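Local structure of uncharacterized protein (Gallus gallus, 3WXB) at residues S148-A159 against Q212-I221; A225-T233 against S243-M254. The protein binds NADPH on a Rossmann fold and acts as an NAD(P)H-dependent carbonyl reductase of the short-chain dehydrogenase/reductase family. All blocks are in the same frame, centred on the assembly; numbering follows the deposited sequence.

Interaction 1 and interaction 2 lie on opposite sides of the chain's centre, their centres about 26 Å apart, and they follow each other along the chain: helix 196-216, which supplies part of interaction 1, leads into strand 222-227, which opens interaction 2. Interaction 1 is the more buried: helix 130-160 meets the C-terminal part of helix 196-216 and the turn into strand 222-227, mainly through aliphatic and aromatic side chains, with one water between backbone carbonyls. Interaction 2 is only partly buried. There the segment that follows strand 222-227 meets residues 243-254 through backbone hydrogen bonds, a serine-to-carbonyl bond and a tryptophan-arginine stack, and the cofactor binds directly to Val-231 and Thr-233.

Interaction 1 (S148-A159 against Q212-I221)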
loop_
_atom_site.group_PDB
_atom_site.type_symbol
_atom_site.label_atom_id
_atom_site.label_comp_id
_atom_site.label_asym_id
_atom_site.label_seq_id
_atom_site.Cartn_x
_atom_site.Cartn_y
_atom_site.Cartn_z
ATOM N N SER A 148 16.201 1.617 -2.178
ATOM C CA SER A 148 16.715 0.856 -1.045
ATOM C C SER A 148 17.555 -0.343 -1.514
ATOM O O SER A 148 18.684 -0.561 -1.005
ATOM C CB SER A 148 15.560 0.451 -0.096
ATOM O OG SER A 148 14.985 1.643 0.409
ATOM N N GLN A 149 17.049 -1.098 -2.495
ATOM C CA GLN A 149 17.820 -2.235 -3.023
ATOM C C GLN A 149 19.155 -1.734 -3.606
ATOM O O GLN A 149 20.199 -2.339 -3.376
ATOM C CB GLN A 149 17.083 -2.981 -4.129
ATOM C CG GLN A 149 16.009 -3.941 -3.685
ATOM C CD GLN A 149 15.136 -4.390 -4.881
ATOM O OE1 GLN A 149 15.140 -3.758 -5.922
ATOM N NE2 GLN A 149 14.369 -5.458 -4.693
ATOM N N ALA A 150 19.111 -0.647 -4.375
ATOM C CA ALA A 150 20.308 -0.185 -5.072
ATOM C C ALA A 150 21.342 0.420 -4.091
ATOM O O ALA A 150 22.560 0.329 -4.313
ATOM C CB ALA A 150 19.926 0.813 -6.179
ATOM N N PHE A 151 20.869 1.022 -2.990
ATOM C CA PHE A 151 21.784 1.569 -2.021
ATOM C C PHE A 151 22.158 0.548 -0.908
ATOM O O PHE A 151 23.016 0.829 -0.053
ATOM C CB PHE A 151 21.274 2.933 -1.499
ATOM C CG PHE A 151 21.466 4.023 -2.484
ATOM C CD1 PHE A 151 22.723 4.635 -2.635
ATOM C CD2 PHE A 151 20.447 4.384 -3.360
ATOM C CE1 PHE A 151 22.921 5.649 -3.589
ATOM C CE2 PHE A 151 20.629 5.358 -4.314
ATOM C CZ PHE A 151 21.865 5.989 -4.452
ATOM N N LEU A 152 21.536 -0.628 -0.932
ATOM C CA LEU A 152 21.774 -1.630 0.128
ATOM C C LEU A 152 23.283 -1.923 0.406
ATOM O O LEU A 152 23.676 -2.037 1.572
ATOM C CB LEU A 152 21.070 -2.945 -0.170
ATOM C CG LEU A 152 20.403 -3.728 1.005
ATOM C CD1 LEU A 152 20.497 -5.211 0.862
ATOM C CD2 LEU A 152 20.801 -3.334 2.408
ATOM N N PRO A 153 24.106 -2.079 -0.659
ATOM C CA PRO A 153 25.521 -2.391 -0.439
ATOM C C PRO A 153 26.171 -1.314 0.400
ATOM O O PRO A 153 26.933 -1.638 1.305
ATOM C CB PRO A 153 26.108 -2.372 -1.873
ATOM C CG PRO A 153 24.960 -2.960 -2.707
ATOM C CD PRO A 153 23.753 -2.192 -2.094
ATOM N N MET A 154 25.860 -0.057 0.108
ATOM C CA MET A 154 26.444 1.069 0.816
ATOM C C MET A 154 25.902 1.320 2.224
ATOM O O MET A 154 26.661 1.715 3.118
ATOM C CB MET A 154 26.308 2.335 0.002
ATOM C CG MET A 154 27.202 2.312 -1.272
ATOM S SD MET A 154 26.627 3.566 -2.414
ATOM C CE MET A 154 25.619 2.522 -3.443
ATOM N N LEU A 155 24.603 1.095 2.404
ATOM C CA LEU A 155 23.992 1.040 3.745
ATOM C C LEU A 155 24.634 -0.050 4.642
ATOM O O LEU A 155 24.902 0.179 5.830
ATOM C CB LEU A 155 22.500 0.766 3.590
ATOM C CG LEU A 155 21.764 2.008 3.058
ATOM C CD1 LEU A 155 20.358 1.701 2.443
ATOM C CD2 LEU A 155 21.667 3.080 4.161
ATOM N N LYS A 156 24.837 -1.224 4.067
ATOM C CA LYS A 156 25.440 -2.339 4.760
ATOM C C LYS A 156 26.879 -2.046 5.109
ATOM O O LYS A 156 27.358 -2.512 6.135
ATOM C CB LYS A 156 25.458 -3.562 3.879
ATOM C CG LYS A 156 24.143 -4.316 3.784
ATOM C CD LYS A 156 24.429 -5.568 2.912
ATOM C CE LYS A 156 23.164 -6.331 2.641
ATOM N NZ LYS A 156 23.522 -7.497 1.774
ATOM N N LYS A 157 27.582 -1.366 4.204
ATOM C CA LYS A 157 28.954 -0.925 4.478
ATOM C C LYS A 157 28.996 0.050 5.663
ATOM O O LYS A 157 29.888 -0.078 6.559
ATOM C CB LYS A 157 29.648 -0.297 3.232
ATOM C CG LYS A 157 31.195 0.001 3.495
ATOM C CD LYS A 157 32.088 -1.165 2.956
ATOM C CE LYS A 157 32.585 -0.916 1.450
ATOM N NZ LYS A 157 31.515 -0.542 0.387
ATOM N N ALA A 158 28.040 0.984 5.712
ATOM C CA ALA A 158 27.944 1.870 6.875
ATOM C C ALA A 158 27.691 1.112 8.198
ATOM O O ALA A 158 28.229 1.504 9.237
ATOM C CB ALA A 158 26.916 3.001 6.681
ATOM N N ALA A 159 26.858 0.075 8.146
ATOM C CA ALA A 159 26.530 -0.752 9.306
ATOM C C ALA A 159 27.791 -1.490 9.761
ATOM O O ALA A 159 28.072 -1.549 10.939
ATOM C CB ALA A 159 25.444 -1.782 8.948
ATOM N N GLN A 212 11.066 -3.978 5.370
ATOM C CA GLN A 212 12.468 -3.579 5.357
ATOM C C GLN A 212 13.033 -3.687 6.796
ATOM O O GLN A 212 14.123 -4.214 6.994
ATOM C CB GLN A 212 12.590 -2.150 4.841
ATOM C CG GLN A 212 12.376 -1.976 3.321
ATOM C CD GLN A 212 12.471 -0.532 2.843
ATOM O OE1 GLN A 212 13.062 -0.244 1.783
ATOM N NE2 GLN A 212 11.914 0.344 3.557
ATOM N N SER A 213 12.306 -3.195 7.768
ATOM C CA SER A 213 12.852 -3.263 9.139
ATOM C C SER A 213 13.151 -4.720 9.528
ATOM O O SER A 213 14.202 -5.028 10.148
ATOM C CB SER A 213 11.924 -2.607 10.180
ATOM O OG SER A 213 10.808 -3.474 10.458
ATOM N N MET A 214 12.267 -5.621 9.104
ATOM C CA MET A 214 12.412 -7.015 9.473
ATOM C C MET A 214 13.555 -7.664 8.715
ATOM O O MET A 214 14.378 -8.318 9.336
ATOM C CB MET A 214 11.107 -7.803 9.242
ATOM C CG MET A 214 9.990 -7.373 10.133
ATOM S SD MET A 214 10.277 -8.097 11.790
ATOM C CE MET A 214 9.949 -9.833 11.457
ATOM N N GLY A 215 13.564 -7.515 7.388
ATOM C CA GLY A 215 14.523 -8.213 6.522
ATOM C C GLY A 215 15.916 -7.593 6.590
ATOM O O GLY A 215 16.900 -8.286 6.336
ATOM N N TYR A 216 16.023 -6.301 6.941
ATOM C CA TYR A 216 17.334 -5.677 6.955
ATOM C C TYR A 216 17.963 -5.603 8.381
ATOM O O TYR A 216 19.112 -5.146 8.521
ATOM C CB TYR A 216 17.287 -4.249 6.369
ATOM C CG TYR A 216 16.936 -4.125 4.894
ATOM C CD1 TYR A 216 17.193 -5.171 3.981
ATOM C CD2 TYR A 216 16.434 -2.905 4.390
ATOM C CE1 TYR A 216 16.903 -5.008 2.597
ATOM C CE2 TYR A 216 16.153 -2.731 3.027
ATOM C CZ TYR A 216 16.372 -3.781 2.148
ATOM O OH TYR A 216 16.085 -3.587 0.816
ATOM N N ARG A 217 17.229 -6.007 9.424
ATOM C CA ARG A 217 17.703 -5.899 10.818
ATOM C C ARG A 217 19.018 -6.701 10.992
ATOM O O ARG A 217 19.974 -6.221 11.609
ATOM C CB ARG A 217 16.647 -6.432 11.810
ATOM C CG ARG A 217 17.113 -6.489 13.285
ATOM C CD ARG A 217 16.029 -7.045 14.204
ATOM N NE ARG A 217 15.591 -6.036 15.176
ATOM C CZ ARG A 217 14.448 -5.333 15.129
ATOM N NH1 ARG A 217 13.543 -5.521 14.148
ATOM N NH2 ARG A 217 14.206 -4.429 16.093
ATOM N N GLU A 218 19.065 -7.895 10.398
ATOM C CA GLU A 218 20.236 -8.763 10.506
ATOM C C GLU A 218 21.486 -8.060 9.909
ATOM O O GLU A 218 22.624 -8.378 10.282
ATOM C CB GLU A 218 19.977 -10.112 9.828
ATOM C CG GLU A 218 19.889 -10.031 8.312
ATOM C CD GLU A 218 19.110 -11.193 7.699
ATOM O OE1 GLU A 218 19.739 -11.959 6.950
ATOM O OE2 GLU A 218 17.885 -11.328 7.953
ATOM N N HIS A 219 21.260 -7.090 9.017
ATOM C CA HIS A 219 22.334 -6.346 8.400
ATOM C C HIS A 219 22.826 -5.120 9.177
ATOM O O HIS A 219 23.768 -4.458 8.724
ATOM C CB HIS A 219 21.899 -5.907 7.018
ATOM C CG HIS A 219 21.688 -7.047 6.061
ATOM N ND1 HIS A 219 20.679 -7.047 5.114
ATOM C CD2 HIS A 219 22.383 -8.193 5.877
ATOM C CE1 HIS A 219 20.756 -8.155 4.392
ATOM N NE2 HIS A 219 21.774 -8.873 4.844
ATOM N N GLY A 220 22.159 -4.790 10.281
ATOM C CA GLY A 220 22.435 -3.566 11.034
ATOM C C GLY A 220 21.790 -2.283 10.473
ATOM O O GLY A 220 22.247 -1.189 10.766
ATOM N N ILE A 221 20.708 -2.417 9.712
ATOM C CA ILE A 221 20.055 -1.251 9.084
ATOM C C ILE A 221 18.712 -0.918 9.741
ATOM O O ILE A 221 17.850 -1.789 9.855
ATOM C CB ILE A 221 19.844 -1.531 7.578
ATOM C CG1 ILE A 221 21.226 -1.714 6.962
ATOM C CG2 ILE A 221 19.038 -0.346 6.954
ATOM C CD1 ILE A 221 21.218 -2.174 5.533
HETATM O O HOH W 1 25.948 -5.122 7.392
#
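The CD1 atom of Ile-221 makes the tightest apolar contact between residues 148-159 and 212-221, lying 3.4 Å from Leu-152 CD2 and 3.7 Å from Leu-155 CB. With CG1 beside the backbone N (chi1 -62°) and the chain extended to CD1, the isoleucine reaches across to the helix as a single methyl. Leu-152 CD2 touches this methyl and also overlies the rim of the Tyr-216 ring, while Leu-152 CD1 lies 4.0 Å from Tyr-216 CE1.

Farther along, the extended chain of Lys-156 crosses the imidazole of His-219. Its CE stands 3.5 Å from the centroid of the His-219 ring and 9° off the normal, a CH-pi contact over the ring centre; Glu-218 CG covers the opposite face, so the imidazole is held between two aliphatic groups. Ala-159 CB closes this end, 3.2 Å from His-219 O. One water donates to that same oxygen, His-219 O, at 2.6 Å and also to Lys-156 O, linking the two backbones.

In the next shell, Ile-174 of strand 173-177 packs on Ser-148, Leu-155 and Tyr-216, placing the contact against the sheet. Ser-148 OG bonds to Pro-144 O, and Gln-149 NE2 bonds to Ile-125 O and Glu-128 O of the second subunit.

The axes of the short helical segments stay 13.5 Å apart; the turn at 219-221, with the CA atoms of Ala-159 and Gly-220 5.3 Å apart, bridges that separation together with Leu-152 and Tyr-216. Cohesion is therefore mostly apolar, and it has a polar cost: His-219 ND1 is buried here without a partner in the model.

Interaction 2 (A225-T233 against S243-M254); sequences ALHPGWVKT and SRVTVDESVGGM. With NDP (NADPH dihydro-nicotinamide-adenine-dinucleotide phosphate), chain C.
Trp-230 and Arg-244 stack on each other. Arg-244, bent at chi2 and chi3, folds its guanidinium flat over one face of the indole: centres are 4.0 Å apart and planes 19° apart, a cation-pi stack. Gly-237 O and Leu-239 O bind Arg-244 NH2, while Gly-236 O accepts from Trp-230 NE1, so both partners are held in place from residues between the segments.

Next to the stack along the chain, Val-231 and Val-245 form a single beta bridge. Val-245 N donates to Trp-230 O at 3.1 Å, and Lys-232 N reaches Val-245 O at 3.0 Å. Val-231 splits its methyls, CG1 against Val-247 CG2 and CG2 toward Ser-250. The Ser-250 rotamer, OG anti to the backbone N (chi1 161°), carries the hydroxyl to Pro-228 O, where it donates to a lone pair at 2.8 Å. The bend of Met-254 at chi3 turns CE onto Pro-228 CB while CG rests against Leu-226 CD1. Thr-246 and Glu-249 form a capping box that starts helix 247-260.

On the cofactor side, Val-231 N donates to NADPH O7N at 2.7 Å with a 168° angle, and NADPH N7N returns a weak bond to Val-231 O. Thr-233 OG1, also hydrogen-bonded to Gly-236 N, donates to phosphate oxygen O1N at 2.6 Å. The segment after strand 222-227 thus reads the carboxamide and a phosphate together, consistent with orienting the nicotinamide for hydride transfer.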
loop_
_atom_site.group_PDB
_atom_site.type_symbol
_atom_site.label_atom_id
_atom_site.label_comp_id
_atom_site.label_asym_id
_atom_site.label_seq_id
_atom_site.Cartn_x
_atom_site.Cartn_y
_atom_site.Cartn_z
ATOM N N ALA A 225 9.119 4.942 9.057
ATOM C CA ALA A 225 8.227 5.736 8.187
ATOM C C ALA A 225 7.914 6.979 8.989
ATOM O O ALA A 225 7.550 6.837 10.176
ATOM C CB ALA A 225 6.908 4.949 7.952
ATOM N N LEU A 226 8.014 8.172 8.396
ATOM C CA LEU A 226 7.641 9.419 9.071
ATOM C C LEU A 226 6.501 10.166 8.395
ATOM O O LEU A 226 6.473 10.307 7.154
ATOM C CB LEU A 226 8.836 10.395 9.083
ATOM C CG LEU A 226 10.122 9.931 9.784
ATOM C CD1 LEU A 226 11.184 11.027 9.798
ATOM C CD2 LEU A 226 9.799 9.452 11.169
ATOM N N HIS A 227 5.585 10.666 9.185
ATOM C CA HIS A 227 4.636 11.636 8.706
ATOM C C HIS A 227 5.179 13.012 9.037
ATOM O O HIS A 227 5.432 13.285 10.220
ATOM C CB HIS A 227 3.288 11.434 9.420
ATOM C CG HIS A 227 2.279 12.478 9.073
ATOM N ND1 HIS A 227 1.927 12.745 7.756
ATOM C CD2 HIS A 227 1.592 13.358 9.840
ATOM C CE1 HIS A 227 1.060 13.746 7.742
ATOM N NE2 HIS A 227 0.835 14.132 8.987
ATOM N N PRO A 228 5.370 13.894 8.017
ATOM C CA PRO A 228 6.022 15.204 8.142
ATOM C C PRO A 228 5.080 16.250 8.608
ATOM O O PRO A 228 5.483 17.367 8.840
ATOM C CB PRO A 228 6.516 15.491 6.722
ATOM C CG PRO A 228 5.503 14.778 5.861
ATOM C CD PRO A 228 5.124 13.538 6.579
ATOM N N GLY A 229 3.829 15.886 8.788
ATOM C CA GLY A 229 2.834 16.855 9.171
ATOM C C GLY A 229 2.121 17.323 7.883
ATOM O O GLY A 229 2.368 16.796 6.817
ATOM N N TRP A 230 1.227 18.291 7.986
ATOM C CA TRP A 230 0.635 18.906 6.794
ATOM C C TRP A 230 1.432 20.169 6.463
ATOM O O TRP A 230 1.238 21.256 7.083
ATOM C CB TRP A 230 -0.813 19.208 7.083
ATOM C CG TRP A 230 -1.613 19.767 5.908
ATOM C CD1 TRP A 230 -1.227 19.804 4.585
ATOM C CD2 TRP A 230 -2.926 20.317 5.958
ATOM N NE1 TRP A 230 -2.218 20.365 3.826
ATOM C CE2 TRP A 230 -3.277 20.676 4.635
ATOM C CE3 TRP A 230 -3.847 20.551 6.993
ATOM C CZ2 TRP A 230 -4.496 21.282 4.323
ATOM C CZ3 TRP A 230 -5.041 21.138 6.687
ATOM C CH2 TRP A 230 -5.367 21.494 5.352
ATOM N N VAL A 231 2.292 20.030 5.470
ATOM C CA VAL A 231 3.405 20.929 5.292
ATOM C C VAL A 231 3.069 21.915 4.175
ATOM O O VAL A 231 2.489 21.521 3.177
ATOM C CB VAL A 231 4.753 20.209 5.030
ATOM C CG1 VAL A 231 5.952 21.230 5.210
ATOM C CG2 VAL A 231 4.988 18.929 5.995
ATOM N N LYS A 232 3.442 23.180 4.394
ATOM C CA LYS A 232 3.268 24.274 3.431
ATOM C C LYS A 232 4.234 24.120 2.241
ATOM O O LYS A 232 5.341 24.649 2.243
ATOM C CB LYS A 232 3.353 25.632 4.187
ATOM C CG LYS A 232 4.697 26.518 4.054
ATOM C CD LYS A 232 6.127 25.778 4.103
ATOM C CE LYS A 232 7.225 26.745 4.466
ATOM N NZ LYS A 232 6.654 28.185 4.577
ATOM N N THR A 233 3.828 23.317 1.248
ATOM C CA THR A 233 4.657 23.021 0.078
ATOM C C THR A 233 3.681 23.050 -1.089
ATOM O O THR A 233 2.478 23.207 -0.861
ATOM C CB THR A 233 5.251 21.616 0.111
ATOM O OG1 THR A 233 4.190 20.649 -0.068
ATOM C CG2 THR A 233 6.079 21.365 1.418
ATOM N N SER A 243 -3.251 23.759 11.896
ATOM C CA SER A 243 -2.532 22.472 11.926
ATOM C C SER A 243 -1.270 22.483 11.114
ATOM O O SER A 243 -0.436 21.608 11.287
ATOM C CB SER A 243 -3.392 21.346 11.374
ATOM O OG SER A 243 -4.191 20.839 12.391
ATOM N N ARG A 244 -1.139 23.437 10.203
ATOM C CA ARG A 244 -0.027 23.408 9.247
ATOM C C ARG A 244 1.327 23.761 9.807
ATOM O O ARG A 244 1.474 24.654 10.638
ATOM C CB ARG A 244 -0.356 24.288 8.055
ATOM C CG ARG A 244 -1.556 23.706 7.394
ATOM C CD ARG A 244 -1.124 22.940 6.190
ATOM N NE ARG A 244 -1.550 23.755 5.120
ATOM C CZ ARG A 244 -1.020 23.844 3.927
ATOM N NH1 ARG A 244 0.051 23.151 3.560
ATOM N NH2 ARG A 244 -1.598 24.697 3.112
ATOM N N VAL A 245 2.335 23.080 9.306
ATOM C CA VAL A 245 3.676 23.433 9.670
ATOM C C VAL A 245 4.399 23.922 8.445
ATOM O O VAL A 245 3.969 23.653 7.299
ATOM C CB VAL A 245 4.389 22.264 10.353
ATOM C CG1 VAL A 245 3.678 21.986 11.676
ATOM C CG2 VAL A 245 4.378 21.035 9.466
ATOM N N THR A 246 5.457 24.691 8.696
ATOM C CA THR A 246 6.382 25.114 7.662
ATOM C C THR A 246 7.359 23.954 7.441
ATOM O O THR A 246 7.458 23.053 8.263
ATOM C CB THR A 246 7.169 26.408 8.127
ATOM O OG1 THR A 246 7.938 26.081 9.287
ATOM C CG2 THR A 246 6.177 27.624 8.458
ATOM N N VAL A 247 8.071 23.995 6.322
ATOM C CA VAL A 247 9.093 23.056 5.980
ATOM C C VAL A 247 10.152 23.055 7.077
ATOM O O VAL A 247 10.673 21.972 7.454
ATOM C CB VAL A 247 9.723 23.459 4.619
ATOM C CG1 VAL A 247 11.057 22.819 4.416
ATOM C CG2 VAL A 247 8.756 23.102 3.452
ATOM N N ASP A 248 10.459 24.242 7.619
ATOM C CA ASP A 248 11.503 24.319 8.654
ATOM C C ASP A 248 11.069 23.590 9.913
ATOM O O ASP A 248 11.860 22.858 10.527
ATOM C CB ASP A 248 11.924 25.766 8.972
ATOM C CG ASP A 248 12.826 26.354 7.871
ATOM O OD1 ASP A 248 13.717 25.642 7.350
ATOM O OD2 ASP A 248 12.636 27.527 7.536
ATOM N N GLU A 249 9.804 23.770 10.270
ATOM C CA GLU A 249 9.238 23.137 11.472
ATOM C C GLU A 249 9.149 21.622 11.283
ATOM O O GLU A 249 9.501 20.834 12.163
ATOM C CB GLU A 249 7.841 23.691 11.736
ATOM C CG GLU A 249 7.796 25.135 12.330
ATOM C CD GLU A 249 6.395 25.730 12.319
ATOM O OE1 GLU A 249 5.513 25.302 11.522
ATOM O OE2 GLU A 249 6.150 26.657 13.114
ATOM N N SER A 250 8.676 21.216 10.094
ATOM C CA SER A 250 8.481 19.799 9.791
ATOM C C SER A 250 9.855 19.144 9.755
ATOM O O SER A 250 10.076 18.142 10.424
ATOM C CB SER A 250 7.736 19.624 8.436
ATOM O OG SER A 250 7.941 18.296 7.945
ATOM N N VAL A 251 10.789 19.652 8.948
ATOM C CA VAL A 251 12.076 18.988 8.925
ATOM C C VAL A 251 12.935 19.113 10.173
ATOM O O VAL A 251 13.648 18.190 10.469
ATOM C CB VAL A 251 12.919 19.051 7.593
ATOM C CG1 VAL A 251 12.130 19.465 6.324
ATOM C CG2 VAL A 251 14.294 19.570 7.765
ATOM N N GLY A 252 12.873 20.254 10.862
ATOM C CA GLY A 252 13.621 20.416 12.152
ATOM C C GLY A 252 13.086 19.382 13.118
ATOM O O GLY A 252 13.859 18.717 13.795
ATOM N N GLY A 253 11.761 19.196 13.138
ATOM C CA GLY A 253 11.140 18.157 13.955
ATOM C C GLY A 253 11.592 16.754 13.570
ATOM O O GLY A 253 12.030 15.972 14.452
ATOM N N MET A 254 11.477 16.394 12.266
ATOM C CA MET A 254 11.887 15.065 11.833
ATOM C C MET A 254 13.332 14.710 12.172
ATOM O O MET A 254 13.674 13.548 12.443
ATOM C CB MET A 254 11.605 14.830 10.309
ATOM C CG MET A 254 10.028 14.674 10.044
ATOM S SD MET A 254 9.778 14.273 8.298
ATOM C CE MET A 254 10.095 15.903 7.549
HETATM P PA NDP C . 6.433 18.536 -3.412
HETATM O O1A NDP C . 5.358 18.248 -4.408
HETATM O O2A NDP C . 6.559 19.868 -2.976
HETATM O O5B NDP C . 7.776 18.100 -3.903
HETATM C C5B NDP C . 7.869 16.836 -4.619
HETATM C C4B NDP C . 9.316 16.529 -4.792
HETATM O O4B NDP C . 9.514 15.087 -5.270
HETATM C C3B NDP C . 9.992 17.391 -5.885
HETATM O O3B NDP C . 11.437 17.411 -5.529
HETATM C C2B NDP C . 9.809 16.512 -7.135
HETATM O O2B NDP C . 10.728 16.816 -8.207
HETATM C C1B NDP C . 10.132 15.104 -6.562
HETATM N N9A NDP C . 9.528 14.006 -7.490
HETATM C C8A NDP C . 8.239 13.728 -7.803
HETATM N N7A NDP C . 8.227 12.702 -8.676
HETATM C C5A NDP C . 9.478 12.432 -9.014
HETATM C C6A NDP C . 10.012 11.519 -9.844
HETATM N N6A NDP C . 9.191 10.722 -10.552
HETATM N N1A NDP C . 11.346 11.401 -9.949
HETATM C C2A NDP C . 12.175 12.180 -9.182
HETATM N N3A NDP C . 11.608 13.135 -8.348
HETATM C C4A NDP C . 10.284 13.206 -8.253
HETATM O O3 NDP C . 6.079 17.487 -2.199
HETATM P PN NDP C . 6.480 17.721 -0.651
HETATM O O1N NDP C . 5.330 18.321 0.013
HETATM O O2N NDP C . 7.830 18.303 -0.532
HETATM O O5D NDP C . 6.491 16.142 -0.242
HETATM C C5D NDP C . 7.680 15.349 -0.051
HETATM C C4D NDP C . 7.263 14.027 0.613
HETATM O O4D NDP C . 6.537 14.313 1.799
HETATM C C3D NDP C . 6.259 13.297 -0.324
HETATM O O3D NDP C . 6.617 11.921 -0.250
HETATM C C2D NDP C . 4.928 13.530 0.267
HETATM O O2D NDP C . 4.018 12.475 -0.033
HETATM C C1D NDP C . 5.250 13.596 1.741
HETATM N N1N NDP C . 4.192 14.318 2.494
HETATM C C2N NDP C . 3.898 15.674 2.285
HETATM C C3N NDP C . 2.892 16.301 3.028
HETATM C C7N NDP C . 2.599 17.672 2.898
HETATM O O7N NDP C . 1.678 18.156 3.559
HETATM N N7N NDP C . 3.442 18.429 2.128
HETATM C C4N NDP C . 2.131 15.557 3.953
HETATM C C5N NDP C . 2.384 14.198 4.181
HETATM C C6N NDP C . 3.390 13.552 3.443
HETATM P P2B NDP C . 10.291 17.874 -9.400
HETATM O O1X NDP C . 11.199 17.335 -10.423
HETATM O O2X NDP C . 10.569 19.170 -8.765
HETATM O O3X NDP C . 8.856 17.575 -9.654
HETATM O O HOH W 2 0.805 19.398 10.522
#